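Long-range contacts in zonadhesin (PDB 5FX8), which is a putative fungal cell-wall adhesin that may mediate cell-cell interaction, represented here by its N-terminal part with two cohesin-like domains: residues S22-V27 with T111-E116; P51-F56 with G125-D130; I179-V184 with L249-E254; W165-P170 with N278-D283. All coordinates share one frame; numbering follows the deposited sequence.

Contact 1: residues S22-V27 with T111-E116; sequences SDWFVV and TLKLSE
Two backbone hydrogen bonds tie Phe25 to Leu112. Phe25 N gives to Leu112 O at 2.7 Å, almost straight, and Leu112 N returns the bond to Phe25 O at 2.9 Å, so the two residues form a hydrogen-bonded antiparallel pair. Val26 and Thr111 follow as a non-hydrogen-bonded pair. The angle of 129° between the short strand axes fits a strongly twisted pairing; on the Asp23 side of Phe25 a water links the chains, giving to Asp23 O and accepting from Leu114 N at 2.8 Å.

Cation-pi and CH-pi contacts join Lys113 to Trp24. Bent at chi2 (-62°), the lysine chain passes over one indole face, with CE 3.4 Å from the centroid of the five-membered ring and NZ 4.6 Å from the same centroid. The charge thus sits above the aromatic cloud, which also receives Arg308.

Apolar contacts occupy the face that carries Phe25 and Leu112. Leu114 CG lies 3.5 Å from Phe25 CE1, and its CD1 touches both CE1 and CZ, while Val27 CG2 meets Leu112 CD1 at 3.7 Å. Leu54 packs on Val27, Leu112 and Leu114 from strand 54-55, and Phe129 covers Leu114. One apolar and one cation-bearing face on a twisted antiparallel ladder are consistent with a sheet of the beta-sandwich of the first cohesin-like domain.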
loop_
_atom_site.group_PDB
_atom_site.type_symbol
_atom_site.label_atom_id
_atom_site.label_comp_id
_atom_site.label_asym_id
_atom_site.label_seq_id
_atom_site.Cartn_x
_atom_site.Cartn_y
_atom_site.Cartn_z
ATOM N N SER C 22 -53.694 9.779 -10.075
ATOM C CA SER C 22 -53.462 10.582 -11.262
ATOM C C SER C 22 -54.076 9.979 -12.518
ATOM O O SER C 22 -53.942 10.566 -13.595
ATOM C CB SER C 22 -51.956 10.775 -11.471
ATOM O OG SER C 22 -51.332 9.568 -11.870
ATOM N N ASP C 23 -54.756 8.849 -12.398
ATOM C CA ASP C 23 -55.207 8.076 -13.534
ATOM C C ASP C 23 -56.442 8.676 -14.194
ATOM O O ASP C 23 -57.215 9.415 -13.579
ATOM C CB ASP C 23 -55.505 6.655 -13.101
ATOM C CG ASP C 23 -54.262 5.868 -12.856
ATOM O OD1 ASP C 23 -53.169 6.362 -13.223
ATOM O OD2 ASP C 23 -54.381 4.748 -12.330
ATOM N N TRP C 24 -56.599 8.358 -15.477
ATOM C CA TRP C 24 -57.879 8.474 -16.154
ATOM C C TRP C 24 -58.752 7.298 -15.740
ATOM O O TRP C 24 -58.330 6.142 -15.837
ATOM C CB TRP C 24 -57.715 8.463 -17.672
ATOM C CG TRP C 24 -57.059 9.638 -18.283
ATOM C CD1 TRP C 24 -55.777 9.715 -18.731
ATOM C CD2 TRP C 24 -57.658 10.905 -18.572
ATOM N NE1 TRP C 24 -55.526 10.959 -19.251
ATOM C CE2 TRP C 24 -56.669 11.706 -19.172
ATOM C CE3 TRP C 24 -58.925 11.449 -18.360
ATOM C CZ2 TRP C 24 -56.914 13.013 -19.560
ATOM C CZ3 TRP C 24 -59.163 12.745 -18.740
ATOM C CH2 TRP C 24 -58.170 13.511 -19.332
ATOM N N PHE C 25 -59.968 7.603 -15.283
ATOM C CA PHE C 25 -60.962 6.618 -14.886
ATOM C C PHE C 25 -62.015 6.487 -15.972
ATOM O O PHE C 25 -62.738 7.443 -16.260
ATOM C CB PHE C 25 -61.621 7.021 -13.579
ATOM C CG PHE C 25 -60.701 6.992 -12.415
ATOM C CD1 PHE C 25 -59.849 8.049 -12.159
ATOM C CD2 PHE C 25 -60.684 5.897 -11.563
ATOM C CE1 PHE C 25 -58.999 8.009 -11.075
ATOM C CE2 PHE C 25 -59.833 5.865 -10.476
ATOM C CZ PHE C 25 -58.993 6.923 -10.231
ATOM N N VAL C 26 -62.098 5.303 -16.566
ATOM C CA VAL C 26 -63.116 4.977 -17.555
ATOM C C VAL C 26 -64.437 4.783 -16.822
ATOM O O VAL C 26 -64.627 3.773 -16.142
ATOM C CB VAL C 26 -62.720 3.715 -18.321
ATOM C CG1 VAL C 26 -63.733 3.363 -19.365
ATOM C CG2 VAL C 26 -61.388 3.922 -18.935
ATOM N N VAL C 27 -65.347 5.744 -16.936
ATOM C CA VAL C 27 -66.677 5.640 -16.336
ATOM C C VAL C 27 -67.645 5.156 -17.409
ATOM O O VAL C 27 -68.004 5.920 -18.302
ATOM C CB VAL C 27 -67.141 6.978 -15.756
ATOM C CG1 VAL C 27 -68.502 6.826 -15.167
ATOM C CG2 VAL C 27 -66.203 7.433 -14.708
ATOM N N THR C 111 -63.840 9.293 -19.991
ATOM C CA THR C 111 -62.646 9.231 -19.164
ATOM C C THR C 111 -62.606 10.477 -18.289
ATOM O O THR C 111 -62.576 11.602 -18.788
ATOM C CB THR C 111 -61.362 9.096 -19.992
ATOM O OG1 THR C 111 -61.169 10.259 -20.799
ATOM C CG2 THR C 111 -61.410 7.892 -20.880
ATOM N N LEU C 112 -62.595 10.268 -16.985
ATOM C CA LEU C 112 -62.581 11.353 -16.022
ATOM C C LEU C 112 -61.306 11.278 -15.195
ATOM O O LEU C 112 -60.656 10.237 -15.107
ATOM C CB LEU C 112 -63.810 11.286 -15.105
ATOM C CG LEU C 112 -65.141 11.168 -15.835
ATOM C CD1 LEU C 112 -66.290 11.097 -14.872
ATOM C CD2 LEU C 112 -65.312 12.360 -16.697
ATOM N N LYS C 113 -60.950 12.402 -14.598
ATOM C CA LYS C 113 -59.875 12.492 -13.626
ATOM C C LYS C 113 -60.458 12.764 -12.246
ATOM O O LYS C 113 -61.561 13.296 -12.108
ATOM C CB LYS C 113 -58.899 13.607 -13.988
ATOM C CG LYS C 113 -58.087 13.379 -15.235
ATOM C CD LYS C 113 -57.195 12.151 -15.125
ATOM C CE LYS C 113 -55.935 12.295 -15.972
ATOM N NZ LYS C 113 -55.062 13.423 -15.487
ATOM N N LEU C 114 -59.706 12.412 -11.213
ATOM C CA LEU C 114 -60.104 12.780 -9.867
ATOM C C LEU C 114 -59.827 14.256 -9.637
ATOM O O LEU C 114 -58.822 14.785 -10.101
ATOM C CB LEU C 114 -59.364 11.932 -8.842
ATOM C CG LEU C 114 -59.852 10.488 -8.699
ATOM C CD1 LEU C 114 -58.841 9.688 -7.942
ATOM C CD2 LEU C 114 -61.180 10.453 -7.981
ATOM N N SER C 115 -60.722 14.928 -8.924
ATOM C CA SER C 115 -60.529 16.345 -8.639
ATOM C C SER C 115 -59.337 16.589 -7.715
ATOM O O SER C 115 -58.957 15.743 -6.907
ATOM C CB SER C 115 -61.779 16.936 -7.996
ATOM O OG SER C 115 -62.033 16.339 -6.741
ATOM N N GLU C 116 -58.760 17.786 -7.821
ATOM C CA GLU C 116 -57.712 18.171 -6.889
ATOM C C GLU C 116 -58.221 18.111 -5.463
ATOM O O GLU C 116 -57.578 17.524 -4.589
ATOM C CB GLU C 116 -57.208 19.572 -7.204
ATOM C CG GLU C 116 -56.098 19.653 -8.227
ATOM C CD GLU C 116 -55.410 21.001 -8.185
ATOM O OE1 GLU C 116 -56.018 22.003 -8.617
ATOM O OE2 GLU C 116 -54.270 21.069 -7.686
HETATM O O HOH W 1 -57.074 11.449 -11.516
#

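Contact 2: residues P51-F56 with G125-D130; sequences PNELEF and GQHTFD
A histidine-carboxylate hydrogen bond between His127 and Glu53 spans two backbones that form no ladder here. His127 NE2 gives to Glu53 OE2 at 3.1 Å with an angle of 148° at the hydrogen, meeting the oxygen from above the carboxylate plane. Carboxylate and imidazole planes stand 64° apart, so the two groups are far from coplanar. The glutamate may favour a protonated imidazole.

A water reinforces the link: it gives to Glu53 OE2 at 2.8 Å and accepts from Asp130 N at 3.0 Å. One carboxylate oxygen therefore reaches both a side chain and, through the water, the backbone of 125-130. Glu53 gets there because CG lies between its backbone N and carbonyl carbon (chi1 50°) and the chain then bends at chi2.

Next to this polar bridge, Phe129 supplies the apolar part of the contact. Glu53 CG comes to its ring edge, 3.8 Å from CD1, whereas His127 CD2 stands over one face toward the rim. Leu54 CD2 reaches Phe129 CE1 at 3.7 Å, the two side chains crossing at about a right angle, and Pro51 CG rests on Phe129 CB at 3.9 Å.

A type I turn from Pro51 to Leu54, closed by Leu54 N to Pro51 O, presents these groups. The contact thus joins a turn before strand 54-55 to strand 126-132 of a separate small sheet, consistent with the closing of one layer of the cohesin-like domain on another.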
loop_
_atom_site.group_PDB
_atom_site.type_symbol
_atom_site.label_atom_id
_atom_site.label_comp_id
_atom_site.label_asym_id
_atom_site.label_seq_id
_atom_site.Cartn_x
_atom_site.Cartn_y
_atom_site.Cartn_z
ATOM N N PRO C 51 -70.424 11.737 -9.121
ATOM C CA PRO C 51 -69.915 12.216 -7.831
ATOM C C PRO C 51 -68.881 13.311 -8.002
ATOM O O PRO C 51 -68.091 13.299 -8.937
ATOM C CB PRO C 51 -69.297 10.961 -7.212
ATOM C CG PRO C 51 -69.067 10.050 -8.334
ATOM C CD PRO C 51 -70.144 10.311 -9.322
ATOM N N ASN C 52 -68.877 14.260 -7.068
ATOM C CA ASN C 52 -68.025 15.439 -7.208
ATOM C C ASN C 52 -66.544 15.106 -7.330
ATOM O O ASN C 52 -65.777 15.948 -7.794
ATOM C CB ASN C 52 -68.240 16.373 -6.027
ATOM C CG ASN C 52 -69.679 16.761 -5.878
ATOM O OD1 ASN C 52 -70.380 16.906 -6.875
ATOM N ND2 ASN C 52 -70.145 16.909 -4.642
ATOM N N GLU C 53 -66.117 13.911 -6.925
ATOM C CA GLU C 53 -64.700 13.610 -6.979
ATOM C C GLU C 53 -64.233 13.358 -8.404
ATOM O O GLU C 53 -63.031 13.462 -8.669
ATOM C CB GLU C 53 -64.369 12.416 -6.073
ATOM C CG GLU C 53 -65.249 11.210 -6.257
ATOM C CD GLU C 53 -66.417 11.198 -5.323
ATOM O OE1 GLU C 53 -66.965 12.274 -5.029
ATOM O OE2 GLU C 53 -66.772 10.102 -4.864
ATOM N N LEU C 54 -65.158 13.050 -9.321
ATOM C CA LEU C 54 -64.868 12.887 -10.741
ATOM C C LEU C 54 -65.096 14.187 -11.496
ATOM O O LEU C 54 -65.961 14.985 -11.151
ATOM C CB LEU C 54 -65.726 11.782 -11.341
ATOM C CG LEU C 54 -65.531 10.420 -10.690
ATOM C CD1 LEU C 54 -66.398 9.418 -11.333
ATOM C CD2 LEU C 54 -64.112 9.994 -10.800
ATOM N N GLU C 55 -64.285 14.411 -12.517
ATOM C CA GLU C 55 -64.352 15.638 -13.290
ATOM C C GLU C 55 -64.079 15.338 -14.751
ATOM O O GLU C 55 -63.320 14.429 -15.080
ATOM C CB GLU C 55 -63.359 16.674 -12.773
ATOM C CG GLU C 55 -63.740 17.231 -11.417
ATOM C CD GLU C 55 -62.923 18.429 -11.018
ATOM O OE1 GLU C 55 -61.767 18.538 -11.477
ATOM O OE2 GLU C 55 -63.444 19.267 -10.251
ATOM N N PHE C 56 -64.739 16.085 -15.623
ATOM C CA PHE C 56 -64.400 16.082 -17.036
ATOM C C PHE C 56 -63.203 16.976 -17.230
ATOM O O PHE C 56 -63.055 17.960 -16.510
ATOM C CB PHE C 56 -65.553 16.602 -17.879
ATOM C CG PHE C 56 -66.612 15.603 -18.121
ATOM C CD1 PHE C 56 -66.537 14.761 -19.195
ATOM C CD2 PHE C 56 -67.678 15.506 -17.280
ATOM C CE1 PHE C 56 -67.496 13.850 -19.432
ATOM C CE2 PHE C 56 -68.635 14.587 -17.505
ATOM C CZ PHE C 56 -68.542 13.752 -18.596
ATOM N N GLY C 125 -57.097 2.981 0.647
ATOM C CA GLY C 125 -57.102 2.624 -0.752
ATOM C C GLY C 125 -58.505 2.641 -1.336
ATOM O O GLY C 125 -58.823 3.517 -2.142
ATOM N N GLN C 126 -59.337 1.693 -0.902
ATOM C CA GLN C 126 -60.644 1.485 -1.500
ATOM C C GLN C 126 -61.517 2.724 -1.389
ATOM O O GLN C 126 -61.669 3.300 -0.310
ATOM C CB GLN C 126 -61.341 0.310 -0.844
ATOM C CG GLN C 126 -62.833 0.350 -0.992
ATOM C CD GLN C 126 -63.408 -1.001 -1.296
ATOM O OE1 GLN C 126 -62.680 -1.914 -1.665
ATOM N NE2 GLN C 126 -64.720 -1.139 -1.155
ATOM N N HIS C 127 -62.096 3.122 -2.523
ATOM C CA HIS C 127 -62.999 4.256 -2.627
ATOM C C HIS C 127 -64.151 3.861 -3.525
ATOM O O HIS C 127 -63.924 3.288 -4.592
ATOM C CB HIS C 127 -62.287 5.460 -3.210
ATOM C CG HIS C 127 -63.154 6.662 -3.352
ATOM N ND1 HIS C 127 -63.480 7.469 -2.287
ATOM C CD2 HIS C 127 -63.747 7.209 -4.438
ATOM C CE1 HIS C 127 -64.236 8.465 -2.707
ATOM N NE2 HIS C 127 -64.417 8.328 -4.009
ATOM N N THR C 128 -65.375 4.151 -3.106
ATOM C CA THR C 128 -66.549 3.863 -3.918
ATOM C C THR C 128 -67.113 5.158 -4.467
ATOM O O THR C 128 -67.105 6.185 -3.786
ATOM C CB THR C 128 -67.631 3.157 -3.124
ATOM O OG1 THR C 128 -68.350 4.143 -2.377
ATOM C CG2 THR C 128 -67.025 2.133 -2.189
ATOM N N PHE C 129 -67.586 5.108 -5.705
ATOM C CA PHE C 129 -68.182 6.263 -6.363
ATOM C C PHE C 129 -69.679 6.043 -6.413
ATOM O O PHE C 129 -70.129 4.976 -6.828
ATOM C CB PHE C 129 -67.657 6.448 -7.788
ATOM C CG PHE C 129 -66.172 6.507 -7.911
ATOM C CD1 PHE C 129 -65.498 7.690 -7.705
ATOM C CD2 PHE C 129 -65.460 5.399 -8.295
ATOM C CE1 PHE C 129 -64.156 7.753 -7.852
ATOM C CE2 PHE C 129 -64.117 5.462 -8.441
ATOM C CZ PHE C 129 -63.465 6.637 -8.223
ATOM N N ASP C 130 -70.444 7.035 -5.989
ATOM C CA ASP C 130 -71.899 6.925 -5.948
ATOM C C ASP C 130 -72.508 7.649 -7.147
ATOM O O ASP C 130 -72.448 8.877 -7.236
ATOM C CB ASP C 130 -72.439 7.493 -4.639
ATOM C CG ASP C 130 -72.054 6.664 -3.448
ATOM O OD1 ASP C 130 -71.819 5.455 -3.626
ATOM O OD2 ASP C 130 -71.980 7.221 -2.333
HETATM O O HOH W 2 -69.176 8.952 -4.100
#

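Contact 3: residues I179-V184 with L249-E254; sequences IDISTV and LSFAGE
Ile179 and Phe251 face each other across the ladder with their CB atoms 3.9 Å apart; two residues along, past the Asp180-Ser250 pair, Ile181 CB and Leu249 CB do the same at 4.3 Å. All four side chains rise from one side of the sheet as a row of bumps. The diagonal hollow between the pairs is bridged by Ile181 CD1, which comes to the edge of the Phe251 ring, 4.3 Å from CE2. Phe251 also meets Tyr197 edge-to-face, and Leu261 and Val263 of strand 260-268 pack against the row from the facing sheet.

Four backbone hydrogen bonds set this register. Ile179 and Phe251 exchange two, as do Ile181 and Leu249; Ile179 N to Phe251 O is 2.8 Å, and Ile181 N to Leu249 O is 2.7 Å. With the strand axes at 169°, nearly antiparallel, the bumps stay in step.

On the other side Asp180 OD1 lies 3.3 Å from Ser250 OG, a weak and unsettled bond. Past the strand end, Glu254 forms a salt bridge with Arg403 of the neighbouring lipoxygenase chain. This suggests that backbone bonds and buried hydrocarbon do most of the joining, the Asp180-Ser250 bond being weak and the serine hydroxyl engaged by Ser239.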
loop_
_atom_site.group_PDB
_atom_site.type_symbol
_atom_site.label_atom_id
_atom_site.label_comp_id
_atom_site.label_asym_id
_atom_site.label_seq_id
_atom_site.Cartn_x
_atom_site.Cartn_y
_atom_site.Cartn_z
ATOM N N ILE C 179 -28.056 2.265 -15.162
ATOM C CA ILE C 179 -29.391 2.583 -15.628
ATOM C C ILE C 179 -29.289 3.171 -17.021
ATOM O O ILE C 179 -28.607 4.178 -17.222
ATOM C CB ILE C 179 -30.102 3.569 -14.695
ATOM C CG1 ILE C 179 -30.182 2.985 -13.291
ATOM C CG2 ILE C 179 -31.463 3.884 -15.255
ATOM C CD1 ILE C 179 -30.857 3.876 -12.291
ATOM N N ASP C 180 -29.986 2.554 -17.969
ATOM C CA ASP C 180 -30.094 3.027 -19.341
ATOM C C ASP C 180 -31.537 3.395 -19.665
ATOM O O ASP C 180 -32.444 2.594 -19.452
ATOM C CB ASP C 180 -29.620 1.954 -20.303
ATOM C CG ASP C 180 -28.247 1.478 -19.985
ATOM O OD1 ASP C 180 -27.362 2.342 -19.820
ATOM O OD2 ASP C 180 -28.050 0.250 -19.883
ATOM N N ILE C 181 -31.744 4.581 -20.223
ATOM C CA ILE C 181 -33.074 5.083 -20.535
ATOM C C ILE C 181 -33.086 5.636 -21.952
ATOM O O ILE C 181 -32.163 6.348 -22.356
ATOM C CB ILE C 181 -33.501 6.165 -19.522
ATOM C CG1 ILE C 181 -33.607 5.572 -18.127
ATOM C CG2 ILE C 181 -34.822 6.743 -19.882
ATOM C CD1 ILE C 181 -33.388 6.567 -17.064
ATOM N N SER C 182 -34.124 5.312 -22.711
ATOM C CA SER C 182 -34.387 5.994 -23.971
ATOM C C SER C 182 -35.888 6.206 -24.137
ATOM O O SER C 182 -36.681 5.329 -23.798
ATOM C CB SER C 182 -33.848 5.206 -25.147
ATOM O OG SER C 182 -34.513 3.969 -25.200
ATOM N N THR C 183 -36.265 7.373 -24.656
ATOM C CA THR C 183 -37.648 7.740 -24.930
ATOM C C THR C 183 -37.794 8.073 -26.403
ATOM O O THR C 183 -36.938 8.751 -26.966
ATOM C CB THR C 183 -38.080 8.978 -24.125
ATOM O OG1 THR C 183 -37.509 8.935 -22.821
ATOM C CG2 THR C 183 -39.586 9.032 -23.967
ATOM N N VAL C 184 -38.882 7.617 -27.024
ATOM C CA VAL C 184 -39.304 8.113 -28.328
ATOM C C VAL C 184 -40.764 8.548 -28.250
ATOM O O VAL C 184 -41.586 7.897 -27.600
ATOM C CB VAL C 184 -39.095 7.058 -29.428
ATOM C CG1 VAL C 184 -37.779 6.494 -29.325
ATOM C CG2 VAL C 184 -40.082 5.982 -29.347
ATOM N N LEU C 249 -30.318 8.377 -22.312
ATOM C CA LEU C 249 -29.756 8.785 -21.040
ATOM C C LEU C 249 -29.239 7.560 -20.314
ATOM O O LEU C 249 -29.840 6.495 -20.414
ATOM C CB LEU C 249 -30.817 9.502 -20.229
ATOM C CG LEU C 249 -30.405 10.172 -18.943
ATOM C CD1 LEU C 249 -29.276 11.141 -19.196
ATOM C CD2 LEU C 249 -31.596 10.889 -18.419
ATOM N N SER C 250 -28.126 7.707 -19.594
ATOM C CA SER C 250 -27.530 6.603 -18.849
ATOM C C SER C 250 -26.986 7.063 -17.502
ATOM O O SER C 250 -26.500 8.183 -17.356
ATOM C CB SER C 250 -26.388 5.957 -19.615
ATOM O OG SER C 250 -26.837 5.459 -20.836
ATOM N N PHE C 251 -27.014 6.166 -16.534
ATOM C CA PHE C 251 -26.575 6.486 -15.188
ATOM C C PHE C 251 -25.707 5.366 -14.635
ATOM O O PHE C 251 -25.992 4.186 -14.826
ATOM C CB PHE C 251 -27.751 6.686 -14.240
ATOM C CG PHE C 251 -28.516 7.960 -14.433
ATOM C CD1 PHE C 251 -28.088 9.143 -13.844
ATOM C CD2 PHE C 251 -29.716 7.965 -15.135
ATOM C CE1 PHE C 251 -28.822 10.312 -13.982
ATOM C CE2 PHE C 251 -30.445 9.125 -15.277
ATOM C CZ PHE C 251 -30.000 10.296 -14.699
ATOM N N ALA C 252 -24.647 5.739 -13.947
ATOM C CA ALA C 252 -23.830 4.805 -13.186
ATOM C C ALA C 252 -23.725 5.361 -11.788
ATOM O O ALA C 252 -23.382 6.528 -11.611
ATOM C CB ALA C 252 -22.434 4.636 -13.777
ATOM N N GLY C 253 -24.055 4.561 -10.803
ATOM C CA GLY C 253 -24.019 5.081 -9.457
ATOM C C GLY C 253 -24.709 4.115 -8.534
ATOM O O GLY C 253 -25.207 3.070 -8.941
ATOM N N GLU C 254 -24.715 4.481 -7.286
ATOM C CA GLU C 254 -25.213 3.613 -6.245
ATOM C C GLU C 254 -26.582 4.141 -5.862
ATOM O O GLU C 254 -26.706 5.217 -5.275
ATOM C CB GLU C 254 -24.251 3.582 -5.062
ATOM C CG GLU C 254 -22.809 3.151 -5.402
ATOM C CD GLU C 254 -22.657 1.639 -5.584
ATOM O OE1 GLU C 254 -22.545 0.909 -4.578
ATOM O OE2 GLU C 254 -22.667 1.168 -6.730
#

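Contact 4: residues W165-P170 with N278-D283; sequences WFVDIP and NVVNVD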
loop_
_atom_site.group_PDB
_atom_site.type_symbol
_atom_site.label_atom_id
_atom_site.label_comp_id
_atom_site.label_asym_id
_atom_site.label_seq_id
_atom_site.Cartn_x
_atom_site.Cartn_y
_atom_site.Cartn_z
ATOM N N TRP C 165 -42.767 14.353 -18.347
ATOM C CA TRP C 165 -42.678 12.929 -18.088
ATOM C C TRP C 165 -41.799 12.696 -16.877
ATOM O O TRP C 165 -40.805 13.393 -16.688
ATOM C CB TRP C 165 -42.082 12.191 -19.274
ATOM C CG TRP C 165 -42.835 12.274 -20.516
ATOM C CD1 TRP C 165 -42.563 13.069 -21.582
ATOM C CD2 TRP C 165 -43.968 11.501 -20.870
ATOM N NE1 TRP C 165 -43.463 12.844 -22.584
ATOM C CE2 TRP C 165 -44.346 11.885 -22.168
ATOM C CE3 TRP C 165 -44.713 10.524 -20.212
ATOM C CZ2 TRP C 165 -45.441 11.332 -22.820
ATOM C CZ3 TRP C 165 -45.794 9.964 -20.865
ATOM C CH2 TRP C 165 -46.144 10.368 -22.158
ATOM N N PHE C 166 -42.184 11.723 -16.052
ATOM C CA PHE C 166 -41.371 11.244 -14.939
ATOM C C PHE C 166 -41.082 9.771 -15.153
ATOM O O PHE C 166 -42.000 8.990 -15.403
ATOM C CB PHE C 166 -42.063 11.431 -13.586
ATOM C CG PHE C 166 -42.140 12.860 -13.118
ATOM C CD1 PHE C 166 -41.350 13.836 -13.687
ATOM C CD2 PHE C 166 -43.002 13.224 -12.107
ATOM C CE1 PHE C 166 -41.409 15.155 -13.270
ATOM C CE2 PHE C 166 -43.071 14.545 -11.686
ATOM C CZ PHE C 166 -42.262 15.512 -12.277
ATOM N N VAL C 167 -39.816 9.394 -15.065
ATOM C CA VAL C 167 -39.410 7.998 -15.046
ATOM C C VAL C 167 -38.779 7.748 -13.684
ATOM O O VAL C 167 -37.736 8.328 -13.358
ATOM C CB VAL C 167 -38.434 7.666 -16.180
ATOM C CG1 VAL C 167 -38.100 6.205 -16.157
ATOM C CG2 VAL C 167 -39.026 8.051 -17.529
ATOM N N ASP C 168 -39.421 6.918 -12.874
ATOM C CA ASP C 168 -38.935 6.597 -11.542
ATOM C C ASP C 168 -38.222 5.256 -11.558
ATOM O O ASP C 168 -38.760 4.272 -12.067
ATOM C CB ASP C 168 -40.082 6.559 -10.540
ATOM C CG ASP C 168 -40.528 7.933 -10.124
ATOM O OD1 ASP C 168 -39.957 8.911 -10.635
ATOM O OD2 ASP C 168 -41.445 8.046 -9.284
ATOM N N ILE C 169 -37.019 5.220 -10.997
ATOM C CA ILE C 169 -36.249 3.993 -10.838
ATOM C C ILE C 169 -36.153 3.693 -9.346
ATOM O O ILE C 169 -35.530 4.460 -8.601
ATOM C CB ILE C 169 -34.851 4.105 -11.448
ATOM C CG1 ILE C 169 -34.904 4.705 -12.856
ATOM C CG2 ILE C 169 -34.192 2.745 -11.378
ATOM C CD1 ILE C 169 -35.434 3.798 -13.883
ATOM N N PRO C 170 -36.740 2.604 -8.865
ATOM C CA PRO C 170 -36.657 2.290 -7.436
ATOM C C PRO C 170 -35.373 1.539 -7.101
ATOM O O PRO C 170 -35.041 0.528 -7.725
ATOM C CB PRO C 170 -37.892 1.416 -7.200
ATOM C CG PRO C 170 -38.124 0.772 -8.480
ATOM C CD PRO C 170 -37.673 1.718 -9.563
ATOM N N ASN C 278 -45.887 7.576 -26.575
ATOM C CA ASN C 278 -44.621 7.694 -25.866
ATOM C C ASN C 278 -44.191 6.347 -25.325
ATOM O O ASN C 278 -44.953 5.705 -24.601
ATOM C CB ASN C 278 -44.719 8.675 -24.707
ATOM C CG ASN C 278 -43.424 8.786 -23.941
ATOM O OD1 ASN C 278 -43.053 7.893 -23.192
ATOM N ND2 ASN C 278 -42.729 9.882 -24.130
ATOM N N VAL C 279 -42.961 5.951 -25.620
ATOM C CA VAL C 279 -42.389 4.748 -25.036
ATOM C C VAL C 279 -41.115 5.122 -24.298
ATOM O O VAL C 279 -40.415 6.059 -24.685
ATOM C CB VAL C 279 -42.119 3.679 -26.100
ATOM C CG1 VAL C 279 -41.117 4.184 -27.060
ATOM C CG2 VAL C 279 -41.625 2.426 -25.457
ATOM N N VAL C 280 -40.843 4.414 -23.209
ATOM C CA VAL C 280 -39.622 4.567 -22.444
ATOM C C VAL C 280 -39.082 3.175 -22.200
ATOM O O VAL C 280 -39.695 2.392 -21.472
ATOM C CB VAL C 280 -39.841 5.288 -21.119
ATOM C CG1 VAL C 280 -38.591 5.215 -20.313
ATOM C CG2 VAL C 280 -40.170 6.702 -21.360
ATOM N N ASN C 281 -37.939 2.864 -22.791
ATOM C CA ASN C 281 -37.239 1.626 -22.490
ATOM C C ASN C 281 -36.250 1.883 -21.364
ATOM O O ASN C 281 -35.466 2.826 -21.427
ATOM C CB ASN C 281 -36.519 1.118 -23.730
ATOM C CG ASN C 281 -37.408 1.094 -24.935
ATOM O OD1 ASN C 281 -37.602 2.111 -25.603
ATOM N ND2 ASN C 281 -37.966 -0.069 -25.224
ATOM N N VAL C 282 -36.301 1.061 -20.330
ATOM C CA VAL C 282 -35.408 1.178 -19.187
ATOM C C VAL C 282 -34.710 -0.155 -19.011
ATOM O O VAL C 282 -35.372 -1.182 -18.838
ATOM C CB VAL C 282 -36.162 1.571 -17.911
ATOM C CG1 VAL C 282 -35.242 1.491 -16.722
ATOM C CG2 VAL C 282 -36.713 2.958 -18.057
ATOM N N ASP C 283 -33.384 -0.154 -19.075
ATOM C CA ASP C 283 -32.592 -1.357 -18.852
ATOM C C ASP C 283 -31.807 -1.187 -17.564
ATOM O O ASP C 283 -31.069 -0.212 -17.415
ATOM C CB ASP C 283 -31.656 -1.613 -20.024
ATOM C CG ASP C 283 -32.399 -1.780 -21.315
ATOM O OD1 ASP C 283 -32.828 -0.757 -21.900
ATOM O OD2 ASP C 283 -32.568 -2.938 -21.736
#
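Asn278 OD1 accepts a hydrogen bond from Lys154 NZ, and the amide so anchored lies against Trp165. ND2 sits over one indole face, offset toward the rim and 3.2 Å from Trp165 CE2. Amide and ring planes are 28° apart, which makes this a stacked contact, and the two side chains approach from opposite directions. The amide extends toward the ring because CG is anti to the backbone N of Asn278 (chi1 179°), while CB reaches the six-membered part, 3.3 Å from Trp165 CZ2. ND2 and Trp165 NE1 are both donors, so their proximity is not a bond; the amide is a flat polar lid on the indole. Phe265 also packs against this tryptophan.

From there the interface becomes purely aliphatic. Val167 CG2 and Val280 CG1 meet tip to tip at 4.0 Å, whereas Val167 CG1 slides past Val282 in the opposite sense, 4.0 Å from its CG2. Val167 thus straddles two valines of the other strand. Ile169 CD1 then reaches Val282 CG1 at 3.7 Å, again tip to tip.

All six touching residues are buried, and they alternate along both strands, as expected when every second side chain points inward. The strand axes approach only to 9.9 Å and run 21° apart, too far for backbone pairing. Strand 162-170 belongs to one antiparallel sheet, beside 153-158 and 260-268, and strand 275-286 to another, beside 176-186 and 294-304. Face-to-face packing of two such sheets is the core of a beta-sandwich, here the second cohesin-like domain.

How the contacts relate
The four contacts fall into two pairs, one in each cohesin-like domain. Contacts 1 and 2 have centres 9 Å apart and join through strands 101-114 and 54-55: Lys113 O lies 3.0 Å from Glu55 N, and Ser115 N lies 2.7 Å from Glu53 O, both probable hydrogen bonds. Their segments alternate along the chain. Contacts 3 and 4, also 9 Å apart between centres, share the sheet in which 176-186 neighbours 275-286, with Asp180 O 2.9 Å from Asp283 N; contact 3 is nested within the loop closed by contact 4. Between domains, contacts 1 and 4 come nearest, about 9 Å between nearest atoms, without touching.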